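Local coordinates for protein enoyl-CoA hydratase (PDB 3OC7) that probably catalyses the hydration of trans-2-enoyl-CoA thioesters to 3-hydroxyacyl-CoA in fatty acid metabolism, as other members of the crotonase family do, at residues Gly125-Cys130 with Gly187-Ala192; Ala151-Ser156 with Ala238-Arg243. All coordinates share one frame; numbering follows the deposited sequence.

Interaction 1. Residues Gly125-Cys130 with Gly187-Ala192; sequences GLVGAC and GLITMA
V127 sets its CG1 methyl against the carbonyl oxygen of L188, 3.6 Å from that O, and this one branch carries nearly all of the contact. The setting is the crotonase fold: helix 123-129 packs here against the link that joins helix 180-186 to the short edge strand 191-192, so the contact ties a buried helix to the segment that leads into the sheet. V127 has CG1 opposite its backbone N (chi1 176°), which swings that methyl out from the helix toward the link. There it also meets the CD1 of L188 at 4.2 Å, the two side chains crossing at about a right angle, and the CG2 of I189 at the same distance of 4.2 Å. The methyl thus has a seat of two methyls and one carbonyl oxygen, in van der Waals contact, with no polar bond between the segments. L188 reaches it with the end of its chain, whereas I189 turns its longer branch away and offers its short CG2.

The link itself begins with a Schellman motif, in which G187 closes the helix before it with a positive phi of 99°. The same sheet borders both segments: V127 packs on I115 of strand 111-115, and T190 and M191 pair with A133 of strand 132-135. The backbone carbonyls here are bound from another chain: R166 of the second subunit donates to the O atoms of V127, C130, G187 and L188. The L188 O that CG1 touches is therefore also the acceptor for NH2 of that arginine.

Interaction 2. Residues Ala151-Ser156 with Ala238-Arg243; sequences APAIIS and AEESAR
I154 and A238 meet end-on to backbone: the CD1 methyl of I154 points at the helix 212-245, coming within 3.8 Å of the A238 N and 4.2 Å of the A238 CB. The contact brings the crotonase-fold loop between strand 140-142 and helix 156-159 against this long helix, beside the third subunit of the three-chain assembly. The CB of A238 points away from the loop overall, so I154 touches mainly the main chain of the helix and only the flank of the methyl. The isoleucine reaches it because CG1 lies opposite the carbonyl carbon (chi1 -75°) and chi2 of -76° bends CD1 over toward the helix. Just before it in the chain, A153 directs its CB at the carboxylate end of E240, with CB 4.4 Å from the E240 CD. E240 is fully extended to bring its carboxylate there.

To one side of these contacts, in one of the two conformers of S241, a water lies 3.0 Å from the S241 OG and accepts a weak bond from the I154 N, a doubtful bridge. An inverse gamma turn centred on P152 and a type I turn from A153 to S156 shape the loop, and the S156 OG donates to the P152 O at 2.8 Å. I154 also packs on A94, M97 and M101 of helix 86-106. The segments are held by van der Waals contact of methyls with helix backbone and a carboxylate carbon, with no direct polar bond between them.

How the interactions relate
Both interactions are buried, but interaction 1 lies about 8 Å from the centre of the chain and interaction 2 about 15 Å, each measured from the contact's centre. Their centres are 20 Å apart, yet they meet through packing of the G125 N on the I155 CG2, so helix 123-129 borders the loop 151-156. Helix 86-106 is a shared neighbour. Each contact is van der Waals packing of methyls, against a carbonyl oxygen and two side chains in interaction 1 and against helix backbone and a carboxylate in interaction 2, where a water bridge is tentative. An arginine of the second subunit grips carbonyls in interaction 1, whereas the third subunit packs against interaction 2.

Interaction 1. Residues Gly125-Cys130 with Gly187-Ala192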
ATOM      1  N   GLY A 125       4.120  10.359  15.337  1.00 11.74           N
ATOM      2  CA  GLY A 125       5.363  10.442  14.548  1.00 11.46           C
ATOM      3  C   GLY A 125       6.462   9.508  15.050  1.00 11.12           C
ATOM      4  O   GLY A 125       7.180   8.921  14.233  1.00 11.57           O
ATOM      5  N   LEU A 126       6.581   9.357  16.378  1.00 11.40           N
ATOM      6  CA  LEU A 126       7.480   8.341  16.973  1.00 11.68           C
ATOM      7  C   LEU A 126       7.087   6.912  16.594  1.00 10.74           C
ATOM      8  O   LEU A 126       7.954   6.117  16.166  1.00 11.21           O
ATOM      9  CB  LEU A 126       7.553   8.460  18.511  1.00 12.33           C
ATOM     10  CG  LEU A 126       8.181   9.707  19.130  1.00 15.31           C
ATOM     11  CD1 LEU A 126       8.317   9.545  20.658  1.00 16.79           C
ATOM     12  CD2 LEU A 126       9.514  10.048  18.492  1.00 17.17           C
ATOM     13  N   VAL A 127       5.788   6.588  16.735  1.00  9.82           N
ATOM     14  CA  VAL A 127       5.279   5.257  16.351  1.00  9.85           C
ATOM     15  C   VAL A 127       5.575   4.975  14.856  1.00  9.57           C
ATOM     16  O   VAL A 127       6.042   3.874  14.501  1.00  9.71           O
ATOM     17  CB  VAL A 127       3.737   5.109  16.685  1.00  9.87           C
ATOM     18  CG1 VAL A 127       3.181   3.766  16.186  1.00 10.84           C
ATOM     19  CG2 VAL A 127       3.456   5.298  18.212  1.00 12.18           C
ATOM     20  N   GLY A 128       5.269   5.943  13.985  1.00  8.52           N
ATOM     21  CA  GLY A 128       5.561   5.806  12.542  1.00  8.81           C
ATOM     22  C   GLY A 128       7.032   5.610  12.174  1.00  8.53           C
ATOM     23  O   GLY A 128       7.350   4.802  11.273  1.00  8.81           O
ATOM     24  N   ALA A 129       7.940   6.275  12.904  1.00  8.97           N
ATOM     25  CA  ALA A 129       9.398   6.199  12.617  1.00  8.75           C
ATOM     26  C   ALA A 129      10.029   4.844  12.972  1.00  8.97           C
ATOM     27  O   ALA A 129      11.010   4.431  12.332  1.00  8.96           O
ATOM     28  CB  ALA A 129      10.163   7.353  13.322  1.00  9.74           C
ATOM     29  N   CYS A 130       9.503   4.169  14.005  1.00  8.06           N
ATOM     30  CA  CYS A 130      10.043   2.842  14.412  1.00  8.24           C
ATOM     31  C   CYS A 130       9.899   1.791  13.274  1.00  8.43           C
ATOM     32  O   CYS A 130       8.926   1.814  12.505  1.00  8.54           O
ATOM     33  CB  CYS A 130       9.404   2.373  15.731  1.00  8.07           C
ATOM     34  SG  CYS A 130       9.877   3.366  17.211  1.00 10.16           S
ATOM     35  N   GLY A 187      -2.077  -0.510   9.321  1.00  9.26           N
ATOM     36  CA  GLY A 187      -0.633  -0.297   9.111  1.00  8.40           C
ATOM     37  C   GLY A 187       0.018   0.665  10.103  1.00  7.85           C
ATOM     38  O   GLY A 187       1.237   0.931  10.001  1.00  8.46           O
ATOM     39  N   LEU A 188      -0.741   1.184  11.081  1.00  8.81           N
ATOM     40  CA  LEU A 188      -0.146   2.099  12.092  1.00  9.19           C
ATOM     41  C   LEU A 188       0.834   1.360  13.031  1.00  9.11           C
ATOM     42  O   LEU A 188       1.871   1.928  13.430  1.00  9.16           O
ATOM     43  CB  LEU A 188      -1.227   2.843  12.893  1.00  9.49           C
ATOM     44  CG  LEU A 188      -0.732   3.789  14.007  1.00 10.21           C
ATOM     45  CD1 LEU A 188       0.191   4.902  13.467  1.00 12.29           C
ATOM     46  CD2 LEU A 188      -1.887   4.405  14.774  1.00 12.83           C
ATOM     47  N   ILE A 189       0.500   0.110  13.385  1.00  8.32           N
ATOM     48  CA  ILE A 189       1.417  -0.787  14.143  1.00  8.76           C
ATOM     49  C   ILE A 189       1.608  -2.106  13.402  1.00  8.69           C
ATOM     50  O   ILE A 189       0.852  -2.409  12.457  1.00  9.55           O
ATOM     51  CB  ILE A 189       0.936  -1.040  15.635  1.00  8.27           C
ATOM     52  CG1 ILE A 189      -0.376  -1.849  15.653  1.00  8.61           C
ATOM     53  CG2 ILE A 189       0.811   0.294  16.408  1.00 10.51           C
ATOM     54  CD1 ILE A 189      -0.909  -2.208  17.049  1.00  9.92           C
ATOM     55  N   THR A 190       2.608  -2.881  13.826  1.00  8.36           N
ATOM     56  CA  THR A 190       2.880  -4.228  13.273  1.00  9.02           C
ATOM     57  C   THR A 190       1.927  -5.304  13.818  1.00  9.24           C
ATOM     58  O   THR A 190       1.443  -6.169  13.051  1.00 10.56           O
ATOM     59  CB  THR A 190       4.360  -4.659  13.542  1.00  9.21           C
ATOM     60  OG1 THR A 190       5.256  -3.565  13.250  1.00  9.50           O
ATOM     61  CG2 THR A 190       4.752  -5.896  12.718  1.00 10.58           C
ATOM     62  N   MET A 191       1.693  -5.279  15.132  1.00 10.73           N
ATOM     63  CA  MET A 191       0.827  -6.275  15.780  1.00 11.97           C
ATOM     64  C   MET A 191       0.218  -5.815  17.099  1.00 11.52           C
ATOM     65  O   MET A 191       0.866  -5.123  17.897  1.00 10.72           O
ATOM     66  CB  MET A 191       1.567  -7.596  15.989  1.00 14.76           C
ATOM     67  CG  MET A 191       2.953  -7.491  16.564  1.00 17.79           C
ATOM     68  SD  MET A 191       3.803  -9.089  16.772  1.00 28.72           S
ATOM     69  CE  MET A 191       2.931  -9.700  18.182  1.00 18.90           C
ATOM     70  N   ALA A 192      -1.033  -6.218  17.298  1.00 11.74           N
ATOM     71  CA  ALA A 192      -1.702  -6.132  18.608  1.00 11.98           C
ATOM     72  C   ALA A 192      -1.388  -7.376  19.461  1.00 12.94           C
ATOM     73  O   ALA A 192      -1.406  -8.503  18.951  1.00 15.01           O
ATOM     74  CB  ALA A 192      -3.219  -5.993  18.411  1.00 12.20           C
TER

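Interaction 2. Residues Ala151-Ser156 with Ala238-Arg243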
ATOM      1  N   ALA A 151      -3.748  20.630  11.307  1.00 12.54           N
ATOM      2  CA  ALA A 151      -3.601  19.405  10.474  1.00 11.62           C
ATOM      3  C   ALA A 151      -2.398  18.560  10.930  1.00 11.84           C
ATOM      4  O   ALA A 151      -1.461  19.104  11.519  1.00 11.93           O
ATOM      5  CB  ALA A 151      -3.468  19.779   8.986  1.00 12.12           C
ATOM      6  N   PRO A 152      -2.409  17.232  10.659  1.00 11.43           N
ATOM      7  CA  PRO A 152      -1.241  16.386  10.997  1.00 11.56           C
ATOM      8  C   PRO A 152      -0.065  16.498   9.986  1.00 11.13           C
ATOM      9  O   PRO A 152       0.317  15.501   9.343  1.00 11.24           O
ATOM     10  CB  PRO A 152      -1.837  14.959  11.056  1.00 11.74           C
ATOM     11  CG  PRO A 152      -3.343  15.088  10.754  1.00 13.11           C
ATOM     12  CD  PRO A 152      -3.548  16.443  10.146  1.00 11.72           C
ATOM     13  N   ALA A 153       0.521  17.696   9.865  1.00 10.72           N
ATOM     14  CA  ALA A 153       1.510  17.992   8.824  1.00 10.74           C
ATOM     15  C   ALA A 153       2.866  17.255   8.946  1.00 10.82           C
ATOM     16  O   ALA A 153       3.186  16.394   8.107  1.00 10.59           O
ATOM     17  CB  ALA A 153       1.686  19.531   8.647  1.00 11.32           C
ATOM     18  N   ILE A 154       3.643  17.584   9.979  1.00 11.89           N
ATOM     19  CA  ILE A 154       4.964  16.969  10.191  1.00 12.67           C
ATOM     20  C   ILE A 154       4.913  15.437  10.336  1.00 11.69           C
ATOM     21  O   ILE A 154       5.790  14.729   9.782  1.00 11.69           O
ATOM     22  CB  ILE A 154       5.708  17.596  11.401  1.00 13.32           C
ATOM     23  CG1 ILE A 154       6.249  18.979  11.000  1.00 16.96           C
ATOM     24  CG2 ILE A 154       6.812  16.614  11.962  1.00 15.37           C
ATOM     25  CD1 ILE A 154       7.512  18.956  10.091  1.00 16.06           C
ATOM     26  N   ILE A 155       3.907  14.919  11.049  1.00 11.26           N
ATOM     27  CA  ILE A 155       3.835  13.462  11.274  1.00 10.97           C
ATOM     28  C   ILE A 155       3.512  12.646   9.993  1.00 10.09           C
ATOM     29  O   ILE A 155       3.742  11.426   9.954  1.00  9.91           O
ATOM     30  CB  ILE A 155       2.913  13.069  12.460  1.00 10.29           C
ATOM     31  CG1 ILE A 155       1.450  13.429  12.189  1.00 12.46           C
ATOM     32  CG2 ILE A 155       3.403  13.689  13.790  1.00 12.39           C
ATOM     33  CD1 ILE A 155       0.509  13.090  13.345  1.00 13.62           C
ATOM     34  N   SER A 156       3.002  13.332   8.957  1.00  9.99           N
ATOM     35  CA  SER A 156       2.767  12.736   7.621  1.00  9.31           C
ATOM     36  C   SER A 156       4.035  12.115   6.990  1.00  9.75           C
ATOM     37  O   SER A 156       3.939  11.175   6.180  1.00  9.10           O
ATOM     38  CB  SER A 156       2.110  13.744   6.647  1.00  9.70           C
ATOM     39  OG  SER A 156       0.761  14.062   7.005  1.00 10.19           O
ATOM     40  N   ALA A 238       7.145  21.942   7.806  1.00 12.94           N
ATOM     41  CA  ALA A 238       7.441  22.743   9.014  1.00 12.83           C
ATOM     42  C   ALA A 238       6.863  24.171   8.925  1.00 12.98           C
ATOM     43  O   ALA A 238       6.276  24.666   9.896  1.00 13.56           O
ATOM     44  CB  ALA A 238       8.987  22.765   9.312  1.00 12.87           C
ATOM     45  N   GLU A 239       6.997  24.807   7.759  1.00 12.94           N
ATOM     46  CA  GLU A 239       6.411  26.149   7.518  1.00 13.85           C
ATOM     47  C   GLU A 239       4.867  26.131   7.583  1.00 13.90           C
ATOM     48  O   GLU A 239       4.243  27.025   8.178  1.00 14.59           O
ATOM     49  CB  GLU A 239       6.938  26.749   6.197  1.00 14.42           C
ATOM     50  CG  GLU A 239       8.457  27.029   6.244  1.00 16.43           C
ATOM     51  CD  GLU A 239       9.057  27.551   4.942  1.00 20.86           C
ATOM     52  OE1 GLU A 239       8.323  28.052   4.073  1.00 22.35           O
ATOM     53  OE2 GLU A 239      10.299  27.460   4.798  1.00 21.43           O
ATOM     54  N   GLU A 240       4.248  25.099   6.997  1.00 13.82           N
ATOM     55  CA  GLU A 240       2.790  24.921   7.089  1.00 13.75           C
ATOM     56  C   GLU A 240       2.299  24.774   8.541  1.00 14.03           C
ATOM     57  O   GLU A 240       1.307  25.408   8.941  1.00 13.54           O
ATOM     58  CB  GLU A 240       2.337  23.714   6.237  1.00 13.68           C
ATOM     59  CG  GLU A 240       0.830  23.410   6.337  1.00 16.65           C
ATOM     60  CD  GLU A 240       0.360  22.242   5.465  1.00 20.37           C
ATOM     61  OE1 GLU A 240       1.158  21.673   4.683  1.00 22.47           O
ATOM     62  OE2 GLU A 240      -0.846  21.907   5.557  1.00 22.40           O
ATOM     63  N   SER A 241       2.982  23.936   9.324  1.00 13.55           N
ATOM     64  CA  SER A 241       2.670  23.713  10.744  0.70 13.70           C
ATOM     65  C   SER A 241       2.620  25.040  11.518  1.00 14.33           C
ATOM     66  O   SER A 241       1.695  25.302  12.299  1.00 14.40           O
ATOM     67  CB  SER A 241       3.721  22.763  11.363  0.70 13.90           C
ATOM     68  OG  SER A 241       3.473  22.467  12.739  0.70 12.68           O
ATOM     69  N   ALA A 242       3.642  25.870  11.306  1.00 14.96           N
ATOM     70  CA  ALA A 242       3.735  27.160  11.996  1.00 15.42           C
ATOM     71  C   ALA A 242       2.664  28.181  11.590  1.00 15.96           C
ATOM     72  O   ALA A 242       2.123  28.887  12.456  1.00 16.23           O
ATOM     73  CB  ALA A 242       5.142  27.745  11.823  1.00 15.46           C
ATOM     74  N   ARG A 243       2.369  28.267  10.289  1.00 16.91           N
ATOM     75  CA  ARG A 243       1.254  29.106   9.797  1.00 17.65           C
ATOM     76  C   ARG A 243      -0.084  28.710  10.427  1.00 17.78           C
ATOM     77  O   ARG A 243      -0.875  29.572  10.830  1.00 17.69           O
ATOM     78  CB  ARG A 243       1.134  29.047   8.267  1.00 18.17           C
ATOM     79  CG  ARG A 243       2.226  29.774   7.493  1.00 20.75           C
ATOM     80  CD  ARG A 243       1.810  30.051   6.037  1.00 24.27           C
ATOM     81  NE  ARG A 243       1.480  28.843   5.275  1.00 26.58           N
ATOM     82  CZ  ARG A 243       2.374  28.036   4.699  1.00 26.24           C
ATOM     83  NH1 ARG A 243       3.677  28.284   4.799  1.00 26.34           N
ATOM     84  NH2 ARG A 243       1.962  26.965   4.034  1.00 28.01           N
TER
HETATM   85  O   HOH W   1       2.543  19.647  12.366  1.00  9.49           O